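Local coordinates for uncharacterized protein (Bacillus thuringiensis serovar kurstaki, PDB 4XE8) that binds ADP as a ParM-type bacterial actin homologue and probably forms nucleotide-dependent cytoskeletal filaments that segregate plasmids, at residues 23-28 / 399-404; 202-207 / 408-413; 76-81 / 176-181. The protein carries 2 engineered substitutions. One frame throughout, in Å; residues are numbered along the deposited sequence.

Interaction 1: 23-28 / 399-404. With ADP (adenosine-5'-diphosphate), chain C.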
ATOM      1  N   LYS A  23      -0.596   3.276  -3.039  1.00 24.83           N
ATOM      2  CA  LYS A  23      -0.277   3.739  -1.693  1.00 24.32           C
ATOM      3  C   LYS A  23       0.652   4.948  -1.701  1.00 21.61           C
ATOM      4  O   LYS A  23       1.565   5.042  -2.524  1.00 20.73           O
ATOM      5  CB  LYS A  23       0.344   2.601  -0.877  1.00 27.99           C
ATOM      6  CG  LYS A  23      -0.614   1.443  -0.630  1.00 30.40           C
ATOM      7  CD  LYS A  23      -0.120   0.506   0.461  1.00 26.92           C
ATOM      8  CE  LYS A  23       0.824  -0.542  -0.092  1.00 25.70           C
ATOM      9  NZ  LYS A  23       1.140  -1.588   0.923  1.00 19.14           N
ATOM     10  N   ILE A  24       0.411   5.870  -0.776  1.00 11.53           N
ATOM     11  CA  ILE A  24       1.221   7.072  -0.658  1.00 12.64           C
ATOM     12  C   ILE A  24       1.558   7.375   0.802  1.00 19.80           C
ATOM     13  O   ILE A  24       0.710   7.259   1.686  1.00 23.43           O
ATOM     14  CB  ILE A  24       0.507   8.295  -1.287  1.00 17.63           C
ATOM     15  CG1 ILE A  24       1.343   9.567  -1.111  1.00 21.76           C
ATOM     16  CG2 ILE A  24      -0.879   8.471  -0.688  1.00 12.86           C
ATOM     17  CD1 ILE A  24       0.633  10.836  -1.543  1.00 23.73           C
ATOM     18  N   SER A  25       2.813   7.735   1.047  1.00 20.33           N
ATOM     19  CA  SER A  25       3.229   8.253   2.343  1.00 16.99           C
ATOM     20  C   SER A  25       3.810   9.642   2.133  1.00 20.21           C
ATOM     21  O   SER A  25       4.762   9.807   1.374  1.00 21.52           O
ATOM     22  CB  SER A  25       4.255   7.332   3.007  1.00 17.41           C
ATOM     23  OG  SER A  25       3.677   6.089   3.361  1.00 16.84           O
ATOM     24  N   PHE A  26       3.235  10.642   2.793  1.00 15.63           N
ATOM     25  CA  PHE A  26       3.661  12.019   2.578  1.00 21.99           C
ATOM     26  C   PHE A  26       3.850  12.786   3.883  1.00 17.27           C
ATOM     27  O   PHE A  26       3.363  12.375   4.935  1.00 17.20           O
ATOM     28  CB  PHE A  26       2.652  12.754   1.684  1.00 16.44           C
ATOM     29  CG  PHE A  26       1.331  13.024   2.351  1.00 22.89           C
ATOM     30  CD1 PHE A  26       0.342  12.054   2.380  1.00 21.97           C
ATOM     31  CD2 PHE A  26       1.078  14.248   2.950  1.00 20.53           C
ATOM     32  CE1 PHE A  26      -0.872  12.297   2.994  1.00 22.78           C
ATOM     33  CE2 PHE A  26      -0.133  14.496   3.568  1.00 24.09           C
ATOM     34  CZ  PHE A  26      -1.109  13.520   3.589  1.00 23.95           C
ATOM     35  N   LEU A  27       4.563  13.904   3.801  1.00 19.90           N
ATOM     36  CA  LEU A  27       4.725  14.801   4.937  1.00 28.52           C
ATOM     37  C   LEU A  27       3.536  15.742   5.065  1.00 32.60           C
ATOM     38  O   LEU A  27       3.251  16.516   4.151  1.00 39.17           O
ATOM     39  CB  LEU A  27       6.013  15.616   4.802  1.00 31.12           C
ATOM     40  CG  LEU A  27       7.313  14.950   5.246  1.00 36.07           C
ATOM     41  CD1 LEU A  27       8.449  15.964   5.259  1.00 37.65           C
ATOM     42  CD2 LEU A  27       7.134  14.318   6.614  1.00 32.76           C
ATOM     43  N   ASN A  28       2.839  15.681   6.194  1.00 28.33           N
ATOM     44  CA  ASN A  28       1.745  16.611   6.437  1.00 33.09           C
ATOM     45  C   ASN A  28       2.278  17.946   6.947  1.00 37.91           C
ATOM     46  O   ASN A  28       3.491  18.153   7.001  1.00 40.15           O
ATOM     47  CB  ASN A  28       0.724  16.023   7.419  1.00 36.31           C
ATOM     48  CG  ASN A  28       1.344  15.601   8.740  1.00 36.22           C
ATOM     49  OD1 ASN A  28       2.460  15.995   9.079  1.00 39.95           O
ATOM     50  ND2 ASN A  28       0.611  14.793   9.498  1.00 31.41           N
ATOM     51  N   SER A 399       3.935  -1.505   9.224  1.00 20.09           N
ATOM     52  CA  SER A 399       4.556  -2.466   8.318  1.00 20.51           C
ATOM     53  C   SER A 399       3.915  -2.481   6.932  1.00 19.89           C
ATOM     54  O   SER A 399       4.576  -2.796   5.942  1.00 17.52           O
ATOM     55  CB  SER A 399       4.503  -3.870   8.924  1.00 22.63           C
ATOM     56  OG  SER A 399       5.055  -4.822   8.037  1.00 28.85           O
ATOM     57  N   ALA A 400       2.630  -2.145   6.864  1.00 19.99           N
ATOM     58  CA  ALA A 400       1.901  -2.173   5.600  1.00 17.29           C
ATOM     59  C   ALA A 400       2.400  -1.100   4.638  1.00 21.03           C
ATOM     60  O   ALA A 400       2.420  -1.301   3.423  1.00 17.81           O
ATOM     61  CB  ALA A 400       0.408  -2.006   5.846  1.00 16.60           C
ATOM     62  N   TYR A 401       2.811   0.038   5.184  1.00 10.95           N
ATOM     63  CA  TYR A 401       3.280   1.142   4.362  1.00 11.02           C
ATOM     64  C   TYR A 401       4.798   1.271   4.376  1.00 16.81           C
ATOM     65  O   TYR A 401       5.331   2.348   4.126  1.00 19.94           O
ATOM     66  CB  TYR A 401       2.643   2.452   4.823  1.00 12.70           C
ATOM     67  CG  TYR A 401       1.186   2.561   4.453  1.00 16.75           C
ATOM     68  CD1 TYR A 401       0.804   3.028   3.201  1.00 17.49           C
ATOM     69  CD2 TYR A 401       0.191   2.184   5.344  1.00 18.07           C
ATOM     70  CE1 TYR A 401      -0.525   3.123   2.848  1.00 18.04           C
ATOM     71  CE2 TYR A 401      -1.145   2.274   5.000  1.00 18.88           C
ATOM     72  CZ  TYR A 401      -1.497   2.745   3.751  1.00 22.81           C
ATOM     73  OH  TYR A 401      -2.823   2.840   3.398  1.00 28.26           O
ATOM     74  N   PHE A 402       5.485   0.167   4.654  1.00 17.63           N
ATOM     75  CA  PHE A 402       6.943   0.168   4.758  1.00 20.14           C
ATOM     76  C   PHE A 402       7.613   0.722   3.506  1.00 20.04           C
ATOM     77  O   PHE A 402       8.472   1.601   3.586  1.00 21.06           O
ATOM     78  CB  PHE A 402       7.454  -1.248   5.032  1.00 17.36           C
ATOM     79  CG  PHE A 402       8.951  -1.349   5.123  1.00 19.67           C
ATOM     80  CD1 PHE A 402       9.595  -1.155   6.333  1.00 24.37           C
ATOM     81  CD2 PHE A 402       9.713  -1.650   4.004  1.00 19.78           C
ATOM     82  CE1 PHE A 402      10.968  -1.254   6.427  1.00 25.22           C
ATOM     83  CE2 PHE A 402      11.090  -1.745   4.091  1.00 21.53           C
ATOM     84  CZ  PHE A 402      11.717  -1.546   5.303  1.00 24.40           C
ATOM     85  N   THR A 403       7.213   0.201   2.352  1.00 14.31           N
ATOM     86  CA  THR A 403       7.846   0.552   1.089  1.00 18.35           C
ATOM     87  C   THR A 403       7.620   2.017   0.715  1.00 21.50           C
ATOM     88  O   THR A 403       8.560   2.718   0.339  1.00 20.40           O
ATOM     89  CB  THR A 403       7.342  -0.353  -0.046  1.00 16.61           C
ATOM     90  OG1 THR A 403       7.775  -1.698   0.196  1.00 18.09           O
ATOM     91  CG2 THR A 403       7.890   0.110  -1.385  1.00 16.63           C
ATOM     92  N   SER A 404       6.378   2.479   0.826  1.00 16.87           N
ATOM     93  CA  SER A 404       6.067   3.868   0.509  1.00 21.69           C
ATOM     94  C   SER A 404       6.735   4.809   1.509  1.00 21.78           C
ATOM     95  O   SER A 404       7.153   5.911   1.149  1.00 21.31           O
ATOM     96  CB  SER A 404       4.554   4.100   0.487  1.00 18.53           C
ATOM     97  OG  SER A 404       3.991   3.931   1.774  1.00 21.95           O
TER
HETATM   98  PB  ADP C 501      -0.451  -4.352  -1.188  1.00 25.85           P
HETATM   99  O1B ADP C 501      -1.535  -3.381  -1.584  1.00 30.23           O
HETATM  100  O2B ADP C 501      -0.252  -5.501  -2.156  1.00 20.72           O
HETATM  101  O3B ADP C 501       0.840  -3.710  -0.743  1.00 12.40           O
HETATM  102  PA  ADP C 501      -0.589  -4.630   1.627  1.00 18.90           P
HETATM  103  O1A ADP C 501      -0.909  -3.180   1.900  1.00 19.63           O
HETATM  104  O2A ADP C 501       0.822  -5.124   1.855  1.00 21.54           O
HETATM  105  O3A ADP C 501      -1.035  -5.055   0.137  1.00 26.88           O
HETATM  106  O5' ADP C 501      -1.593  -5.527   2.511  1.00 25.77           O
HETATM  107  C5' ADP C 501      -1.371  -6.923   2.686  1.00 26.28           C
HETATM  108  C4' ADP C 501      -2.534  -7.495   3.485  1.00 24.55           C
HETATM  109  O4' ADP C 501      -2.378  -7.177   4.869  1.00 24.41           O
HETATM  110  C3' ADP C 501      -3.860  -6.902   3.040  1.00 23.22           C
HETATM  111  O3' ADP C 501      -4.784  -7.971   2.825  1.00 19.45           O
HETATM  112  C2' ADP C 501      -4.338  -6.060   4.206  1.00 24.12           C
HETATM  113  O2' ADP C 501      -5.756  -6.149   4.360  1.00 26.75           O
HETATM  114  C1' ADP C 501      -3.607  -6.671   5.388  1.00 20.92           C
HETATM  115  N9  ADP C 501      -3.358  -5.688   6.471  1.00 20.86           N
HETATM  116  C8  ADP C 501      -2.857  -4.443   6.346  1.00 19.46           C
HETATM  117  N7  ADP C 501      -2.772  -3.830   7.558  1.00 18.57           N
HETATM  118  C5  ADP C 501      -3.230  -4.697   8.483  1.00 21.51           C
HETATM  119  C6  ADP C 501      -3.420  -4.703   9.952  1.00 21.30           C
HETATM  120  N6  ADP C 501      -3.096  -3.628  10.711  1.00 23.81           N
HETATM  121  N1  ADP C 501      -3.928  -5.821  10.514  1.00 23.06           N
HETATM  122  C2  ADP C 501      -4.258  -6.902   9.785  1.00 19.59           C
HETATM  123  N3  ADP C 501      -4.116  -6.967   8.451  1.00 16.44           N
HETATM  124  C4  ADP C 501      -3.618  -5.916   7.758  1.00 23.35           C

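Interaction 2: 202-207 / 408-413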
ATOM      1  N   GLY A 202      20.650   0.611  -4.002  1.00 47.57           N
ATOM      2  CA  GLY A 202      20.952   1.131  -2.681  1.00 45.40           C
ATOM      3  C   GLY A 202      19.932   0.776  -1.618  1.00 40.13           C
ATOM      4  O   GLY A 202      19.046  -0.053  -1.831  1.00 30.98           O
ATOM      5  N   VAL A 203      20.057   1.425  -0.465  1.00 45.14           N
ATOM      6  CA  VAL A 203      19.210   1.144   0.688  1.00 42.17           C
ATOM      7  C   VAL A 203      17.883   1.900   0.651  1.00 38.89           C
ATOM      8  O   VAL A 203      17.150   1.912   1.640  1.00 41.27           O
ATOM      9  CB  VAL A 203      19.935   1.493   2.005  1.00 41.99           C
ATOM     10  CG1 VAL A 203      21.161   0.611   2.189  1.00 44.53           C
ATOM     11  CG2 VAL A 203      20.322   2.968   2.027  1.00 35.45           C
ATOM     12  N   SER A 204      17.576   2.527  -0.483  1.00 29.30           N
ATOM     13  CA  SER A 204      16.366   3.340  -0.608  1.00 25.16           C
ATOM     14  C   SER A 204      15.098   2.550  -0.286  1.00 23.79           C
ATOM     15  O   SER A 204      14.206   3.052   0.398  1.00 25.17           O
ATOM     16  CB  SER A 204      16.260   3.929  -2.016  1.00 24.56           C
ATOM     17  OG  SER A 204      17.168   5.003  -2.192  1.00 31.98           O
ATOM     18  N   SER A 205      15.030   1.313  -0.769  1.00 24.48           N
ATOM     19  CA  SER A 205      13.851   0.474  -0.569  1.00 27.46           C
ATOM     20  C   SER A 205      13.676   0.067   0.891  1.00 28.45           C
ATOM     21  O   SER A 205      12.574  -0.276   1.318  1.00 25.12           O
ATOM     22  CB  SER A 205      13.935  -0.782  -1.442  1.00 33.97           C
ATOM     23  OG  SER A 205      14.103  -0.447  -2.808  1.00 45.78           O
ATOM     24  N   VAL A 206      14.764   0.116   1.656  1.00 30.74           N
ATOM     25  CA  VAL A 206      14.775  -0.437   3.006  1.00 27.53           C
ATOM     26  C   VAL A 206      14.845   0.635   4.101  1.00 27.97           C
ATOM     27  O   VAL A 206      14.828   0.316   5.290  1.00 25.58           O
ATOM     28  CB  VAL A 206      15.958  -1.419   3.176  1.00 29.53           C
ATOM     29  CG1 VAL A 206      17.246  -0.675   3.504  1.00 24.89           C
ATOM     30  CG2 VAL A 206      15.647  -2.454   4.235  1.00 37.44           C
ATOM     31  N   LEU A 207      14.897   1.902   3.698  1.00 23.61           N
ATOM     32  CA  LEU A 207      15.113   3.012   4.631  1.00 23.26           C
ATOM     33  C   LEU A 207      14.145   3.058   5.816  1.00 26.82           C
ATOM     34  O   LEU A 207      14.493   3.568   6.881  1.00 33.36           O
ATOM     35  CB  LEU A 207      15.045   4.343   3.884  1.00 20.67           C
ATOM     36  CG  LEU A 207      16.281   4.723   3.068  1.00 25.04           C
ATOM     37  CD1 LEU A 207      16.042   6.024   2.327  1.00 25.43           C
ATOM     38  CD2 LEU A 207      17.511   4.826   3.960  1.00 21.23           C
ATOM     39  N   LEU A 408       9.436   7.715   0.712  1.00 17.99           N
ATOM     40  CA  LEU A 408       9.265   9.058   1.256  1.00 16.28           C
ATOM     41  C   LEU A 408      10.550   9.553   1.904  1.00 24.39           C
ATOM     42  O   LEU A 408      10.999  10.670   1.646  1.00 27.74           O
ATOM     43  CB  LEU A 408       8.127   9.091   2.276  1.00 15.66           C
ATOM     44  CG  LEU A 408       8.019  10.383   3.087  1.00 27.40           C
ATOM     45  CD1 LEU A 408       7.709  11.564   2.177  1.00 27.10           C
ATOM     46  CD2 LEU A 408       6.969  10.255   4.177  1.00 24.86           C
ATOM     47  N   ILE A 409      11.128   8.712   2.755  1.00 26.83           N
ATOM     48  CA  ILE A 409      12.373   9.038   3.433  1.00 27.42           C
ATOM     49  C   ILE A 409      13.481   9.289   2.415  1.00 31.23           C
ATOM     50  O   ILE A 409      14.250  10.242   2.545  1.00 30.37           O
ATOM     51  CB  ILE A 409      12.786   7.915   4.402  1.00 26.66           C
ATOM     52  CG1 ILE A 409      11.732   7.756   5.499  1.00 23.59           C
ATOM     53  CG2 ILE A 409      14.151   8.202   5.006  1.00 19.85           C
ATOM     54  CD1 ILE A 409      11.872   6.486   6.310  1.00 22.79           C
ATOM     55  N   ALA A 410      13.544   8.440   1.394  1.00 35.66           N
ATOM     56  CA  ALA A 410      14.511   8.609   0.314  1.00 33.29           C
ATOM     57  C   ALA A 410      14.294   9.939  -0.396  1.00 32.60           C
ATOM     58  O   ALA A 410      15.249  10.589  -0.821  1.00 34.29           O
ATOM     59  CB  ALA A 410      14.412   7.455  -0.677  1.00 32.01           C
ATOM     60  N   ASN A 411      13.034  10.342  -0.511  1.00 27.36           N
ATOM     61  CA  ASN A 411      12.693  11.591  -1.178  1.00 30.19           C
ATOM     62  C   ASN A 411      13.135  12.804  -0.366  1.00 33.18           C
ATOM     63  O   ASN A 411      13.661  13.769  -0.920  1.00 34.81           O
ATOM     64  CB  ASN A 411      11.189  11.661  -1.445  1.00 24.14           C
ATOM     65  CG  ASN A 411      10.838  12.640  -2.547  1.00 26.07           C
ATOM     66  OD1 ASN A 411      11.716  13.253  -3.154  1.00 25.50           O
ATOM     67  ND2 ASN A 411       9.544  12.783  -2.822  1.00 24.73           N
ATOM     68  N   LEU A 412      12.922  12.752   0.946  1.00 29.78           N
ATOM     69  CA  LEU A 412      13.327  13.846   1.823  1.00 33.13           C
ATOM     70  C   LEU A 412      14.843  14.006   1.814  1.00 33.96           C
ATOM     71  O   LEU A 412      15.355  15.122   1.813  1.00 30.74           O
ATOM     72  CB  LEU A 412      12.830  13.615   3.251  1.00 30.53           C
ATOM     73  CG  LEU A 412      13.280  14.661   4.275  1.00 33.19           C
ATOM     74  CD1 LEU A 412      12.866  16.062   3.839  1.00 27.60           C
ATOM     75  CD2 LEU A 412      12.735  14.342   5.661  1.00 37.03           C
ATOM     76  N   LEU A 413      15.552  12.881   1.801  1.00 40.77           N
ATOM     77  CA  LEU A 413      17.009  12.898   1.749  1.00 44.55           C
ATOM     78  C   LEU A 413      17.498  13.493   0.433  1.00 46.78           C
ATOM     79  O   LEU A 413      18.533  14.161   0.391  1.00 50.58           O
ATOM     80  CB  LEU A 413      17.571  11.488   1.934  1.00 44.57           C
ATOM     81  CG  LEU A 413      17.283  10.825   3.281  1.00 46.20           C
ATOM     82  CD1 LEU A 413      17.928   9.448   3.352  1.00 45.32           C
ATOM     83  CD2 LEU A 413      17.755  11.706   4.429  1.00 49.68           C
TER

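Interaction 3: 76-81 / 176-181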
ATOM      1  N   ARG A  76     -12.307  15.389 -11.847  1.00 25.41           N
ATOM      2  CA  ARG A  76     -11.956  15.696 -13.227  1.00 28.51           C
ATOM      3  C   ARG A  76     -10.443  15.814 -13.327  1.00 27.53           C
ATOM      4  O   ARG A  76      -9.815  16.499 -12.518  1.00 26.22           O
ATOM      5  CB  ARG A  76     -12.623  16.989 -13.699  1.00 33.70           C
ATOM      6  CG  ARG A  76     -12.404  17.281 -15.177  1.00 41.70           C
ATOM      7  CD  ARG A  76     -12.772  18.715 -15.530  1.00 46.98           C
ATOM      8  NE  ARG A  76     -14.019  19.132 -14.899  1.00 50.51           N
ATOM      9  CZ  ARG A  76     -15.227  18.764 -15.313  1.00 51.84           C
ATOM     10  NH1 ARG A  76     -15.359  17.964 -16.363  1.00 51.67           N
ATOM     11  NH2 ARG A  76     -16.306  19.196 -14.673  1.00 54.02           N
ATOM     12  N   ILE A  77      -9.852  15.145 -14.310  1.00 28.56           N
ATOM     13  CA  ILE A  77      -8.400  15.138 -14.439  1.00 29.04           C
ATOM     14  C   ILE A  77      -7.939  15.636 -15.805  1.00 32.08           C
ATOM     15  O   ILE A  77      -8.310  15.083 -16.840  1.00 30.39           O
ATOM     16  CB  ILE A  77      -7.823  13.733 -14.194  1.00 27.11           C
ATOM     17  CG1 ILE A  77      -8.233  13.225 -12.810  1.00 25.11           C
ATOM     18  CG2 ILE A  77      -6.309  13.749 -14.332  1.00 23.81           C
ATOM     19  CD1 ILE A  77      -7.647  11.878 -12.453  1.00 25.15           C
ATOM     20  N   ILE A  78      -7.128  16.687 -15.797  1.00 29.34           N
ATOM     21  CA  ILE A  78      -6.576  17.239 -17.026  1.00 30.24           C
ATOM     22  C   ILE A  78      -5.069  17.010 -17.070  1.00 29.57           C
ATOM     23  O   ILE A  78      -4.312  17.641 -16.331  1.00 33.48           O
ATOM     24  CB  ILE A  78      -6.881  18.740 -17.154  1.00 32.86           C
ATOM     25  CG1 ILE A  78      -8.393  18.965 -17.213  1.00 30.38           C
ATOM     26  CG2 ILE A  78      -6.199  19.320 -18.385  1.00 31.06           C
ATOM     27  CD1 ILE A  78      -8.808  20.403 -16.990  1.00 31.96           C
ATOM     28  N   SER A  79      -4.642  16.097 -17.936  1.00 29.19           N
ATOM     29  CA  SER A  79      -3.242  15.699 -18.003  1.00 32.45           C
ATOM     30  C   SER A  79      -2.877  15.195 -19.394  1.00 37.01           C
ATOM     31  O   SER A  79      -3.668  14.509 -20.041  1.00 33.99           O
ATOM     32  CB  SER A  79      -2.949  14.617 -16.958  1.00 32.63           C
ATOM     33  OG  SER A  79      -1.674  14.031 -17.163  1.00 31.92           O
ATOM     34  N   ASN A  80      -1.676  15.540 -19.849  1.00 46.69           N
ATOM     35  CA  ASN A  80      -1.186  15.066 -21.139  1.00 51.39           C
ATOM     36  C   ASN A  80      -0.632  13.648 -21.042  1.00 50.78           C
ATOM     37  O   ASN A  80      -0.263  13.045 -22.048  1.00 57.06           O
ATOM     38  CB  ASN A  80      -0.120  16.014 -21.690  1.00 55.50           C
ATOM     39  CG  ASN A  80      -0.706  17.321 -22.188  1.00 63.20           C
ATOM     40  OD1 ASN A  80      -1.746  17.337 -22.848  1.00 66.28           O
ATOM     41  ND2 ASN A  80      -0.041  18.426 -21.872  1.00 65.74           N
ATOM     42  N   SER A  81      -0.579  13.122 -19.821  1.00 43.41           N
ATOM     43  CA  SER A  81      -0.181  11.738 -19.603  1.00 42.68           C
ATOM     44  C   SER A  81      -1.341  10.804 -19.927  1.00 43.10           C
ATOM     45  O   SER A  81      -1.173   9.585 -19.992  1.00 43.29           O
ATOM     46  CB  SER A  81       0.291  11.530 -18.164  1.00 39.30           C
ATOM     47  OG  SER A  81       1.437  12.315 -17.887  1.00 42.83           O
ATOM     48  N   THR A 176      -3.938  18.561 -13.559  1.00 26.65           N
ATOM     49  CA  THR A 176      -4.940  19.236 -12.747  1.00 30.24           C
ATOM     50  C   THR A 176      -6.026  18.258 -12.321  1.00 29.15           C
ATOM     51  O   THR A 176      -6.597  17.551 -13.151  1.00 30.69           O
ATOM     52  CB  THR A 176      -5.581  20.416 -13.502  1.00 35.29           C
ATOM     53  OG1 THR A 176      -4.576  21.392 -13.808  1.00 38.14           O
ATOM     54  CG2 THR A 176      -6.664  21.065 -12.655  1.00 39.29           C
ATOM     55  N   VAL A 177      -6.299  18.216 -11.021  1.00 26.70           N
ATOM     56  CA  VAL A 177      -7.351  17.362 -10.483  1.00 23.68           C
ATOM     57  C   VAL A 177      -8.416  18.206  -9.801  1.00 24.94           C
ATOM     58  O   VAL A 177      -8.129  18.933  -8.849  1.00 28.27           O
ATOM     59  CB  VAL A 177      -6.798  16.336  -9.477  1.00 21.98           C
ATOM     60  CG1 VAL A 177      -7.928  15.488  -8.915  1.00 21.38           C
ATOM     61  CG2 VAL A 177      -5.746  15.459 -10.134  1.00 21.10           C
ATOM     62  N   GLU A 178      -9.644  18.110 -10.296  1.00 29.57           N
ATOM     63  CA  GLU A 178     -10.757  18.867  -9.741  1.00 35.01           C
ATOM     64  C   GLU A 178     -11.752  17.939  -9.057  1.00 33.44           C
ATOM     65  O   GLU A 178     -12.261  17.006  -9.675  1.00 29.06           O
ATOM     66  CB  GLU A 178     -11.462  19.669 -10.837  1.00 39.49           C
ATOM     67  CG  GLU A 178     -10.553  20.613 -11.606  1.00 52.05           C
ATOM     68  CD  GLU A 178     -11.236  21.222 -12.819  1.00 57.16           C
ATOM     69  OE1 GLU A 178     -10.542  21.877 -13.627  1.00 53.68           O
ATOM     70  OE2 GLU A 178     -12.464  21.041 -12.966  1.00 59.24           O
ATOM     71  N   PHE A 179     -12.030  18.196  -7.784  1.00 26.12           N
ATOM     72  CA  PHE A 179     -13.008  17.404  -7.048  1.00 32.14           C
ATOM     73  C   PHE A 179     -14.425  17.894  -7.327  1.00 32.86           C
ATOM     74  O   PHE A 179     -14.744  19.064  -7.114  1.00 37.58           O
ATOM     75  CB  PHE A 179     -12.720  17.447  -5.548  1.00 25.33           C
ATOM     76  CG  PHE A 179     -11.422  16.798  -5.163  1.00 27.56           C
ATOM     77  CD1 PHE A 179     -10.250  17.534  -5.118  1.00 24.44           C
ATOM     78  CD2 PHE A 179     -11.375  15.452  -4.842  1.00 22.21           C
ATOM     79  CE1 PHE A 179      -9.055  16.938  -4.762  1.00 22.33           C
ATOM     80  CE2 PHE A 179     -10.184  14.850  -4.485  1.00 20.83           C
ATOM     81  CZ  PHE A 179      -9.022  15.594  -4.446  1.00 20.90           C
ATOM     82  N   LEU A 180     -15.270  16.989  -7.807  1.00 37.18           N
ATOM     83  CA  LEU A 180     -16.641  17.330  -8.164  1.00 38.80           C
ATOM     84  C   LEU A 180     -17.612  16.893  -7.073  1.00 42.13           C
ATOM     85  O   LEU A 180     -18.814  17.150  -7.154  1.00 42.26           O
ATOM     86  CB  LEU A 180     -17.013  16.688  -9.500  1.00 37.00           C
ATOM     87  CG  LEU A 180     -16.030  16.996 -10.632  1.00 37.35           C
ATOM     88  CD1 LEU A 180     -16.380  16.222 -11.893  1.00 37.12           C
ATOM     89  CD2 LEU A 180     -15.994  18.492 -10.908  1.00 37.04           C
ATOM     90  N   ASP A 181     -17.075  16.236  -6.052  1.00 40.53           N
ATOM     91  CA  ASP A 181     -17.874  15.742  -4.939  1.00 44.36           C
ATOM     92  C   ASP A 181     -16.963  15.469  -3.746  1.00 47.17           C
ATOM     93  O   ASP A 181     -15.743  15.605  -3.844  1.00 48.02           O
ATOM     94  CB  ASP A 181     -18.635  14.476  -5.340  1.00 45.79           C
ATOM     95  CG  ASP A 181     -19.901  14.267  -4.528  1.00 50.70           C
ATOM     96  OD1 ASP A 181     -19.903  14.590  -3.322  1.00 51.87           O
ATOM     97  OD2 ASP A 181     -20.899  13.777  -5.100  1.00 51.37           O
TER

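Interaction 1: 23-28 / 399-404
Lys23 runs past the Tyr401 ring and ends between a backbone carbonyl and the phosphates of ADP. Its CB already touches the ring, 3.9 Å from Tyr401 CE1. CG stays alongside the same ring atom, and CD comes nearer, with Lys23 CD to Tyr401 CE1 at 3.6 Å. The chain bends about the CG-CD bond (chi3 -86°). That bend carries CE away from the ring and toward the nucleotide. The tip, NZ, gives three hydrogen bonds. One goes to the α-phosphate, Lys23 NZ to ADP O1A at 2.8 Å, and one to the β-phosphate, Lys23 NZ to ADP O3B at 2.7 Å. The third, Lys23 NZ to Ala400 O, is 2.8 Å long, with the donor tilted 27° from the carbonyl plane. The ammonium group thus bridges both phosphates and ties them to the turn before the helix. It probably offsets part of their negative charge. A magnesium ion lies about 4 Å from this side chain. Ala400 adds a light contact of its own, CB to N7 of the adenine at 4.0 Å.

Farther along the strand, Ser25 and Ser404 join their hydroxyls, OG to OG at 2.7 Å. Either may be the donor. Ser25 OG also bonds to Ser35 OG. Tyr401 itself takes the N-cap position of helix 402-414.

Lys23 belongs to the ADP pocket, consistent with a phosphate-binding lysine of the actin-like fold. Strand 21-27 lies between strands 13-17 and 33-45, the Tyr401 ring reaches Ala37 of the latter, and helix 124-140 packs on Ile24 from the other side of the sheet.

Interaction 2: 202-207 / 408-413
This contact joins the two places where the chain appears to pass between the halves of the actin-like fold. Residues 202-207 lie in the loop between strand 188-197 of the larger sheet and strand 231-237 of the five-stranded sheet. Residues 408-413 lie on helix 402-414, the last helix of the chain. Leu207 carries most of the packing. Its CB points at the helix, and one methyl, CD1, makes most of the contacts. It rests against the helix backbone, with Leu207 CD1 to Ala410 N at 3.6 Å. The same methyl meets the side chain of that residue, Leu207 CD1 to Ala410 CB at 3.7 Å.

Two larger side chains of the helix also meet the methyl. Ile409 brings its CG2 branch, 3.9 Å from Leu207 CD1. The other branch of Ile409 ends in CD1, which lies 4.0 Å from Leu207 O. Leu413, one helical turn later, adds the end of its chain, with Leu413 CD1 to Leu207 CD1 at 4.0 Å. The loop comes close at the small Ala410, where the CA atoms of Ser204 and Ala410 are 5.7 Å apart. Ser204 OG sits 4.0 Å from Ala410 CB, a plain van der Waals contact. Its polar partner, weakly held, is Asn199 in the loop.

The join is van der Waals packing, mostly of aliphatic groups, without hydrogen bonds between the two segments. A nearby hydrogen bond from Ser406 on the helix to the backbone oxygen of Ser205 adds a polar tie. Ile409 also packs on Ile213 of the same long loop. Paired crossings at the base of the nucleotide cleft are a feature of the actin fold, and this packing is consistent with that region.

Interaction 3: 76-81 / 176-181
Arg76 lies across Glu178 on one face of the sheet, and their charged ends meet at an angle. The salt bridge runs from Arg76 NE to Glu178 OE2, 3.1 Å, and is bent at the hydrogen (141°). The carboxylate oxygen sits at the edge of the guanidinium, near its plane. NE meets OE2 from above the carboxylate plane, and the two planes are turned 69° apart. A bend at chi3 (-43°) sets the guanidinium beside the acid. Leu180 covers one face of it, with CD1 about 4.0 Å above the plane and offset toward the rim. The guanidinium has a second, weak partner: NH2 bonds to Pro47 O.

The backbones of the two segments pair as antiparallel strands inside the large mixed sheet of the actin-like fold, far from the nucleotide. Arg76 and Glu178 form a hydrogen-bonded pair, with Arg76 N to Glu178 O and Glu178 N to Arg76 O both 2.7 Å. Ile78 and Thr176 form the next such pair, with Ile78 N to Thr176 O at 2.8 Å. Between them Ile77 and Val177 make a non-hydrogen-bonded pair. Their side chains point to the other face and touch only loosely, Ile77 CG1 to Val177 CG2 at 4.3 Å. Ile78 flanks the acid, with CD1 4.1 Å from Glu178 OE1.

Strand 74-78 has strand 88-93 on its far side, and strand 173-179 continues the sheet to strand 188-197. Helix 124-140 packs on the Ile77 and Val177 face, while Lys188 of strand 188-197 touches Glu178 on the other.

Interactions 1 and 2 share helix 402-414 and touch each other: Phe402 packs on the backbone of residues 205-206, and Leu408 on that of strand 21-27. Interaction 1 is buried near the middle of the chain and is largely polar: a lysine at the phosphates, a hydroxyl pair farther along the strand, and the lysine chain packed on a tyrosine ring. Interaction 2 is partly buried, lies farther out and is mainly aliphatic packing. Interaction 3 stands apart, its centre about 23 Å from that of interaction 1. It uses the same large sheet as strand 21-27, but far from the ADP. There backbone pairing dominates, with a salt bridge on the more exposed face and aliphatic groups on the helix-covered one.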